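Local coordinates for protein PAN2-PAN3 deadenylation complex catalytic subunit pan2 (Neurospora crassa, PDB 4CZW) that serves as the catalytic subunit of the PAN deadenylation complex, probably shortening the poly(A) tails of mRNA with an exonuclease domain that follows a ubiquitin-protease-like pseudo-enzyme domain, at residues Ile225-Val230 with Val390-Lys395; Gly293-Val296 with Val301-Tyr304; Val322-Gly327 with Ala396-Phe401. All coordinates share one frame; numbering follows the deposited sequence.

Interaction 1 (Ile225-Val230 with Val390-Lys395); sequences ITFSQV and VMFQVK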
loop_
_atom_site.group_PDB
_atom_site.type_symbol
_atom_site.label_atom_id
_atom_site.label_comp_id
_atom_site.label_asym_id
_atom_site.label_seq_id
_atom_site.Cartn_x
_atom_site.Cartn_y
_atom_site.Cartn_z
ATOM N N ILE A 225 12.869 29.301 17.501
ATOM C CA ILE A 225 13.255 28.490 16.355
ATOM C C ILE A 225 12.007 27.913 15.695
ATOM O O ILE A 225 11.233 27.202 16.335
ATOM C CB ILE A 225 14.199 27.343 16.763
ATOM C CG1 ILE A 225 15.241 27.839 17.767
ATOM C CG2 ILE A 225 14.864 26.738 15.535
ATOM C CD1 ILE A 225 16.135 26.744 18.309
ATOM N N THR A 226 11.811 28.224 14.418
ATOM C CA THR A 226 10.607 27.799 13.713
ATOM C C THR A 226 10.859 26.584 12.826
ATOM O O THR A 226 12.004 26.241 12.533
ATOM C CB THR A 226 10.033 28.935 12.847
ATOM O OG1 THR A 226 10.952 29.251 11.794
ATOM C CG2 THR A 226 9.790 30.176 13.691
ATOM N N PHE A 227 9.775 25.937 12.405
ATOM C CA PHE A 227 9.857 24.775 11.527
ATOM C C PHE A 227 10.365 25.167 10.145
ATOM O O PHE A 227 11.062 24.396 9.486
ATOM C CB PHE A 227 8.490 24.093 11.415
ATOM C CG PHE A 227 8.451 22.970 10.416
ATOM C CD1 PHE A 227 8.950 21.719 10.738
ATOM C CD2 PHE A 227 7.905 23.164 9.155
ATOM C CE1 PHE A 227 8.914 20.686 9.822
ATOM C CE2 PHE A 227 7.867 22.134 8.235
ATOM C CZ PHE A 227 8.371 20.893 8.568
ATOM N N SER A 228 10.008 26.373 9.713
ATOM C CA SER A 228 10.438 26.888 8.419
ATOM C C SER A 228 11.957 27.028 8.364
ATOM O O SER A 228 12.577 26.773 7.331
ATOM C CB SER A 228 9.772 28.236 8.131
ATOM O OG SER A 228 8.362 28.107 8.083
ATOM N N GLN A 229 12.546 27.431 9.484
ATOM C CA GLN A 229 13.994 27.580 9.583
ATOM C C GLN A 229 14.691 26.224 9.597
ATOM O O GLN A 229 15.762 26.060 9.012
ATOM C CB GLN A 229 14.362 28.374 10.838
ATOM C CG GLN A 229 13.931 29.831 10.800
ATOM C CD GLN A 229 14.039 30.506 12.154
ATOM O OE1 GLN A 229 14.175 29.841 13.182
ATOM N NE2 GLN A 229 13.980 31.832 12.161
ATOM N N VAL A 230 14.080 25.256 10.272
ATOM C CA VAL A 230 14.628 23.906 10.352
ATOM C C VAL A 230 14.564 23.221 8.988
ATOM O O VAL A 230 15.494 22.518 8.589
ATOM C CB VAL A 230 13.881 23.059 11.405
ATOM C CG1 VAL A 230 14.334 21.610 11.357
ATOM C CG2 VAL A 230 14.095 23.640 12.794
ATOM N N VAL A 390 7.570 13.351 8.187
ATOM C CA VAL A 390 6.549 14.360 7.927
ATOM C C VAL A 390 6.318 14.499 6.426
ATOM O O VAL A 390 7.268 14.638 5.656
ATOM C CB VAL A 390 6.945 15.723 8.523
ATOM C CG1 VAL A 390 5.891 16.768 8.208
ATOM C CG2 VAL A 390 7.144 15.604 10.025
HETATM N N MSE A 391 5.054 14.461 6.011
HETATM C CA MSE A 391 4.722 14.451 4.590
HETATM C C MSE A 391 3.974 15.702 4.139
HETATM O O MSE A 391 2.875 15.989 4.613
HETATM C CB MSE A 391 3.886 13.215 4.257
HETATM C CG MSE A 391 3.654 12.997 2.771
HETATM SE SE MSE A 391 5.235 12.317 1.853
HETATM C CE MSE A 391 5.378 10.580 2.731
ATOM N N PHE A 392 4.580 16.438 3.212
ATOM C CA PHE A 392 3.929 17.579 2.582
ATOM C C PHE A 392 3.711 17.314 1.098
ATOM O O PHE A 392 4.477 16.583 0.470
ATOM C CB PHE A 392 4.760 18.853 2.755
ATOM C CG PHE A 392 4.680 19.459 4.126
ATOM C CD1 PHE A 392 3.669 20.351 4.447
ATOM C CD2 PHE A 392 5.626 19.152 5.088
ATOM C CE1 PHE A 392 3.598 20.916 5.706
ATOM C CE2 PHE A 392 5.561 19.715 6.350
ATOM C CZ PHE A 392 4.545 20.596 6.659
ATOM N N GLN A 393 2.659 17.906 0.542
ATOM C CA GLN A 393 2.471 17.916 -0.902
ATOM C C GLN A 393 1.953 19.286 -1.314
ATOM O O GLN A 393 1.412 20.022 -0.489
ATOM C CB GLN A 393 1.508 16.814 -1.353
ATOM C CG GLN A 393 0.037 17.190 -1.280
ATOM C CD GLN A 393 -0.825 16.340 -2.195
ATOM O OE1 GLN A 393 -0.358 15.354 -2.766
ATOM N NE2 GLN A 393 -2.087 16.723 -2.344
ATOM N N VAL A 394 2.130 19.631 -2.586
ATOM C CA VAL A 394 1.680 20.923 -3.088
ATOM C C VAL A 394 0.165 21.055 -2.934
ATOM O O VAL A 394 -0.585 20.132 -3.250
ATOM C CB VAL A 394 2.089 21.132 -4.562
ATOM C CG1 VAL A 394 3.590 21.349 -4.662
ATOM C CG2 VAL A 394 1.670 19.948 -5.416
ATOM N N LYS A 395 -0.271 22.205 -2.428
ATOM C CA LYS A 395 -1.679 22.433 -2.118
ATOM C C LYS A 395 -2.553 22.376 -3.367
ATOM O O LYS A 395 -3.740 22.058 -3.292
ATOM C CB LYS A 395 -1.855 23.780 -1.413
ATOM C CG LYS A 395 -3.261 24.034 -0.889
ATOM C CD LYS A 395 -3.346 25.357 -0.147
ATOM C CE LYS A 395 -4.743 25.591 0.404
ATOM N NZ LYS A 395 -4.827 26.858 1.181
#
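Phe-227 and Phe-392 are the two residues that meet here, a helix-borne ring against a strand-borne one, and the segment 225-230 carries the first of them. At its start Ile-225 is held through its carbonyl, which accepts from the indole of Trp-287. Thr-226 follows as N-cap: its backbone N donates to Gln-229 OE1 at 3.1 Å, almost straight at 170° but from above the carbonyl plane, while Gln-229 N returns a weak bond to Thr-226 OG1. This capping box opens helix 227-235, at whose first position Phe-227 stands. In Phe-227 the ring stands anti to the backbone N (chi1 174°), which sends CZ and CE2 towards Phe-392; CZ lies 3.8 Å from Phe-392 CE2. The two rings approach head-on and meet at their outer carbons, centroids 5.9 Å apart and planes at 34°, without stacking. Leu-269 and Pro-289 pack on Phe-227 as well, and Leu-267 and Leu-325 on Phe-392. Next in the helix, Ser-228 OG hydrogen-bonds Glu-305. Across the two segments the contact is purely apolar: dispersion and exclusion of water join the start of the helix to strand 385-394 of the USP-like scaffold, without a polar pairing that would set the angle between the rings.

Interaction 2 (Gly293-Val296 with Val301-Tyr304); sequences GIIV and VYCY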
loop_
_atom_site.group_PDB
_atom_site.type_symbol
_atom_site.label_atom_id
_atom_site.label_comp_id
_atom_site.label_asym_id
_atom_site.label_seq_id
_atom_site.Cartn_x
_atom_site.Cartn_y
_atom_site.Cartn_z
ATOM N N GLY A 293 5.008 27.667 2.816
ATOM C CA GLY A 293 5.305 28.196 1.499
ATOM C C GLY A 293 6.804 28.260 1.289
ATOM O O GLY A 293 7.532 28.761 2.144
ATOM N N ILE A 294 7.271 27.747 0.154
ATOM C CA ILE A 294 8.705 27.676 -0.109
ATOM C C ILE A 294 9.116 28.471 -1.349
ATOM O O ILE A 294 8.501 28.354 -2.410
ATOM C CB ILE A 294 9.167 26.213 -0.268
ATOM C CG1 ILE A 294 8.795 25.398 0.973
ATOM C CG2 ILE A 294 10.666 26.151 -0.508
ATOM C CD1 ILE A 294 9.232 23.949 0.916
ATOM N N ILE A 295 10.161 29.282 -1.198
ATOM C CA ILE A 295 10.701 30.077 -2.296
ATOM C C ILE A 295 12.079 29.575 -2.723
ATOM O O ILE A 295 12.993 29.499 -1.905
ATOM C CB ILE A 295 10.823 31.572 -1.919
ATOM C CG1 ILE A 295 9.528 32.093 -1.293
ATOM C CG2 ILE A 295 11.189 32.396 -3.141
ATOM C CD1 ILE A 295 9.400 33.603 -1.339
ATOM N N VAL A 296 12.226 29.235 -3.999
ATOM C CA VAL A 296 13.533 28.865 -4.535
ATOM C C VAL A 296 14.096 30.001 -5.386
ATOM O O VAL A 296 13.599 30.271 -6.480
ATOM C CB VAL A 296 13.472 27.580 -5.382
ATOM C CG1 VAL A 296 14.836 27.287 -5.993
ATOM C CG2 VAL A 296 13.000 26.407 -4.536
ATOM N N VAL A 301 16.815 28.465 -0.632
ATOM C CA VAL A 301 15.445 28.097 -0.305
ATOM C C VAL A 301 14.929 28.910 0.878
ATOM O O VAL A 301 15.597 29.019 1.904
ATOM C CB VAL A 301 15.328 26.591 0.012
ATOM C CG1 VAL A 301 14.052 26.298 0.781
ATOM C CG2 VAL A 301 15.385 25.775 -1.269
ATOM N N TYR A 302 13.741 29.486 0.722
ATOM C CA TYR A 302 13.130 30.279 1.782
ATOM C C TYR A 302 11.745 29.744 2.129
ATOM O O TYR A 302 10.870 29.661 1.269
ATOM C CB TYR A 302 13.046 31.749 1.364
ATOM C CG TYR A 302 14.361 32.312 0.877
ATOM C CD1 TYR A 302 15.288 32.833 1.769
ATOM C CD2 TYR A 302 14.679 32.317 -0.476
ATOM C CE1 TYR A 302 16.493 33.347 1.329
ATOM C CE2 TYR A 302 15.881 32.828 -0.925
ATOM C CZ TYR A 302 16.785 33.341 -0.019
ATOM O OH TYR A 302 17.984 33.852 -0.461
ATOM N N CYS A 303 11.551 29.384 3.394
ATOM C CA CYS A 303 10.289 28.804 3.837
ATOM C C CYS A 303 9.549 29.731 4.799
ATOM O O CYS A 303 10.161 30.381 5.646
ATOM C CB CYS A 303 10.532 27.447 4.498
ATOM S SG CYS A 303 9.025 26.561 4.957
ATOM N N TYR A 304 8.227 29.784 4.663
ATOM C CA TYR A 304 7.406 30.642 5.511
ATOM C C TYR A 304 6.192 29.895 6.055
ATOM O O TYR A 304 5.708 28.944 5.441
ATOM C CB TYR A 304 6.956 31.883 4.738
ATOM C CG TYR A 304 8.092 32.642 4.093
ATOM C CD1 TYR A 304 8.865 33.531 4.827
ATOM C CD2 TYR A 304 8.391 32.468 2.748
ATOM C CE1 TYR A 304 9.907 34.226 4.240
ATOM C CE2 TYR A 304 9.429 33.159 2.154
ATOM C CZ TYR A 304 10.183 34.036 2.903
ATOM O OH TYR A 304 11.217 34.725 2.314
#
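Ile-295 and Tyr-302 face each other as a hydrogen-bonded pair in the hairpin of strands 291-297 and 300-305, which lies at one side of the mixed sheet of the USP-like domain, next to strand 321-334. Backbone bonds come first. Ile-295 N reaches Tyr-302 O at 2.6 Å, and Tyr-302 N answers to Ile-295 O; two pairs further from the turn, Gly-293 N donates to Tyr-304 O at 3.0 Å and takes Tyr-304 N on its own carbonyl. Between them lies the non-hydrogen-bonded pair Ile-294/Cys-303; another, Val-296/Val-301, follows on the turn side. CA-H...O contacts supplement the bonds, as where Cys-303 CA approaches Gly-293 O at 3.2 Å.

Side-chain packing divides between the faces. On the face of Ile-294, Val-296, Val-301 and Cys-303, the CG2 branch of Ile-294 meets Val-301 CG1 diagonally at 3.6 Å, and its CG1 branch approaches Cys-303 SG at 4.2 Å. Helix 227-235 covers this face through Leu-231 and Leu-235. On the other face Ile-295 has CG1 beside its backbone N (chi1 -49°), a turn that carries CG1 and CD1 to the rim of the Tyr-304 ring; CD1 lies 3.5 Å from Tyr-304 CE2, close to the ring plane. Beneath, Ile-295 CB and Tyr-302 CB are 4.0 Å apart.

Aromatic and charged partners lie beyond the hairpin: the Tyr-304 ring stacks with His-312, and Tyr-302 makes a cation-pi contact with Lys-232.

Four reciprocal backbone bonds thus fix the register, while the side chains give the hairpin two unlike faces, one of aliphatic groups and a thiol under the helix, the other carrying Ile-295 and two tyrosines.

Interaction 3 (Val322-Gly327 with Ala396-Phe401); sequences VYSLVG and AANHRF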
loop_
_atom_site.group_PDB
_atom_site.type_symbol
_atom_site.label_atom_id
_atom_site.label_comp_id
_atom_site.label_asym_id
_atom_site.label_seq_id
_atom_site.Cartn_x
_atom_site.Cartn_y
_atom_site.Cartn_z
ATOM N N VAL A 322 2.865 26.773 -2.204
ATOM C CA VAL A 322 2.226 26.418 -0.945
ATOM C C VAL A 322 2.082 24.906 -0.797
ATOM O O VAL A 322 1.510 24.238 -1.659
ATOM C CB VAL A 322 0.840 27.078 -0.825
ATOM C CG1 VAL A 322 0.127 26.614 0.439
ATOM C CG2 VAL A 322 0.974 28.595 -0.843
ATOM N N TYR A 323 2.611 24.374 0.299
ATOM C CA TYR A 323 2.521 22.946 0.581
ATOM C C TYR A 323 1.530 22.678 1.709
ATOM O O TYR A 323 1.446 23.443 2.669
ATOM C CB TYR A 323 3.896 22.379 0.943
ATOM C CG TYR A 323 4.813 22.178 -0.244
ATOM C CD1 TYR A 323 5.499 23.245 -0.808
ATOM C CD2 TYR A 323 4.998 20.916 -0.795
ATOM C CE1 TYR A 323 6.339 23.064 -1.891
ATOM C CE2 TYR A 323 5.836 20.724 -1.878
ATOM C CZ TYR A 323 6.503 21.801 -2.421
ATOM O OH TYR A 323 7.337 21.612 -3.499
ATOM N N SER A 324 0.776 21.591 1.583
ATOM C CA SER A 324 -0.169 21.196 2.619
ATOM C C SER A 324 0.342 19.971 3.366
ATOM O O SER A 324 0.902 19.055 2.766
ATOM C CB SER A 324 -1.547 20.913 2.018
ATOM O OG SER A 324 -2.115 22.090 1.472
ATOM N N LEU A 325 0.154 19.967 4.681
ATOM C CA LEU A 325 0.560 18.834 5.501
ATOM C C LEU A 325 -0.427 17.683 5.352
ATOM O O LEU A 325 -1.600 17.810 5.702
ATOM C CB LEU A 325 0.673 19.246 6.969
ATOM C CG LEU A 325 1.005 18.131 7.962
ATOM C CD1 LEU A 325 2.360 17.517 7.649
ATOM C CD2 LEU A 325 0.964 18.658 9.386
ATOM N N VAL A 326 0.055 16.562 4.826
ATOM C CA VAL A 326 -0.788 15.389 4.632
ATOM C C VAL A 326 -0.921 14.590 5.923
ATOM O O VAL A 326 -2.029 14.317 6.382
ATOM C CB VAL A 326 -0.237 14.471 3.527
ATOM C CG1 VAL A 326 -1.058 13.196 3.438
ATOM C CG2 VAL A 326 -0.226 15.197 2.192
ATOM N N GLY A 327 0.214 14.220 6.506
ATOM C CA GLY A 327 0.212 13.434 7.725
ATOM C C GLY A 327 1.581 13.301 8.362
ATOM O O GLY A 327 2.544 13.935 7.929
ATOM N N ALA A 396 -1.957 22.675 -4.517
ATOM C CA ALA A 396 -2.676 22.635 -5.784
ATOM C C ALA A 396 -3.074 21.208 -6.155
ATOM O O ALA A 396 -3.964 20.997 -6.979
ATOM C CB ALA A 396 -1.832 23.253 -6.889
ATOM N N ALA A 397 -2.413 20.233 -5.540
ATOM C CA ALA A 397 -2.678 18.827 -5.826
ATOM C C ALA A 397 -3.737 18.245 -4.894
ATOM O O ALA A 397 -4.140 17.092 -5.049
ATOM C CB ALA A 397 -1.394 18.021 -5.730
ATOM N N ASN A 398 -4.183 19.039 -3.926
ATOM C CA ASN A 398 -5.225 18.597 -3.006
ATOM C C ASN A 398 -6.548 18.360 -3.725
ATOM O O ASN A 398 -6.874 19.060 -4.685
ATOM C CB ASN A 398 -5.420 19.614 -1.880
ATOM C CG ASN A 398 -4.247 19.659 -0.923
ATOM O OD1 ASN A 398 -3.438 18.732 -0.870
ATOM N ND2 ASN A 398 -4.154 20.735 -0.151
ATOM N N HIS A 399 -7.293 17.361 -3.256
ATOM C CA HIS A 399 -8.613 17.025 -3.792
ATOM C C HIS A 399 -8.568 16.680 -5.280
ATOM O O HIS A 399 -9.571 16.805 -5.984
ATOM C CB HIS A 399 -9.595 18.175 -3.551
ATOM C CG HIS A 399 -9.401 18.867 -2.238
ATOM N ND1 HIS A 399 -9.739 18.289 -1.034
ATOM C CD2 HIS A 399 -8.901 20.090 -1.939
ATOM C CE1 HIS A 399 -9.455 19.125 -0.051
ATOM N NE2 HIS A 399 -8.946 20.226 -0.574
ATOM N N ARG A 400 -7.405 16.242 -5.751
ATOM C CA ARG A 400 -7.230 15.877 -7.153
ATOM C C ARG A 400 -7.100 14.366 -7.321
ATOM O O ARG A 400 -6.524 13.686 -6.470
ATOM C CB ARG A 400 -6.001 16.575 -7.738
ATOM C CG ARG A 400 -6.133 18.084 -7.864
ATOM C CD ARG A 400 -7.127 18.463 -8.949
ATOM N NE ARG A 400 -6.803 17.837 -10.227
ATOM C CZ ARG A 400 -5.932 18.329 -11.102
ATOM N NH1 ARG A 400 -5.291 19.460 -10.840
ATOM N NH2 ARG A 400 -5.700 17.689 -12.241
ATOM N N PHE A 401 -7.635 13.849 -8.421
ATOM C CA PHE A 401 -7.546 12.425 -8.724
ATOM C C PHE A 401 -7.752 12.173 -10.215
ATOM O O PHE A 401 -8.256 13.035 -10.935
ATOM C CB PHE A 401 -8.568 11.630 -7.905
ATOM C CG PHE A 401 -9.997 11.913 -8.275
ATOM C CD1 PHE A 401 -10.658 13.010 -7.750
ATOM C CD2 PHE A 401 -10.682 11.075 -9.140
ATOM C CE1 PHE A 401 -11.974 13.271 -8.086
ATOM C CE2 PHE A 401 -11.997 11.329 -9.479
ATOM C CZ PHE A 401 -12.643 12.429 -8.952
HETATM O O HOH W 1 0.880 24.615 -4.628
#
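Ser-324 and Asn-398 point their side chains at each other, and a single polar bond joins them: Asn-398 ND2 donates to Ser-324 OG at 2.9 Å, with an N-H...O angle of 146°. The serine oxygen lies nearly in the plane of the amide, 12° out of it, so the donor meets it close to that plane rather than from over a face. Ser-324 has OG beside its backbone N (chi1 -65°), which swings the hydroxyl out from the strand to meet the amide, whose ND2 also lies 3.4 Å from Ser-324 CB. At the amide's other end OD1 accepts from Gln-393 NE2, and the two bonds together fix which way round the amide sits. A leucine here would probably leave both Ser-324 OG and Gln-393 NE2 without this mate at a buried site. Nearby, a water donates to Val-322 O at 3.1 Å and takes a weak bond from Ala-396 N. Asn-398 is the second residue of a type II turn from Ala-397 to Arg-400. Leaving strand 385-394, the chain is thereby tied back to the neighbouring strand 321-334 in the mixed sheet of the USP-like domain, while Ala-396, Ala-397 and Arg-400 rest on helix 158-163.

In the fold
All three contacts are buried and reach the same mixed sheet of the USP-like domain: interaction 2 within it, interaction 1 from a helix and interaction 3 from the loop after strand 385-394. Interaction 2 is continuous strand pairing within one hairpin and buries by far the most surface; interactions 1 and 3 each rest on one pair of side chains, apolar in the first and polar in the third. Interaction 2 is nested in the loop that interaction 1 closes, and the two touch where Ser-228 packs on Cys-303 and Tyr-304. Interactions 1 and 3 lie on adjacent strands, where Gln-393 O probably bonds Ser-324 N and Lys-395 N probably bonds Val-322 O. Ile-294 against Tyr-323 links interactions 2 and 3.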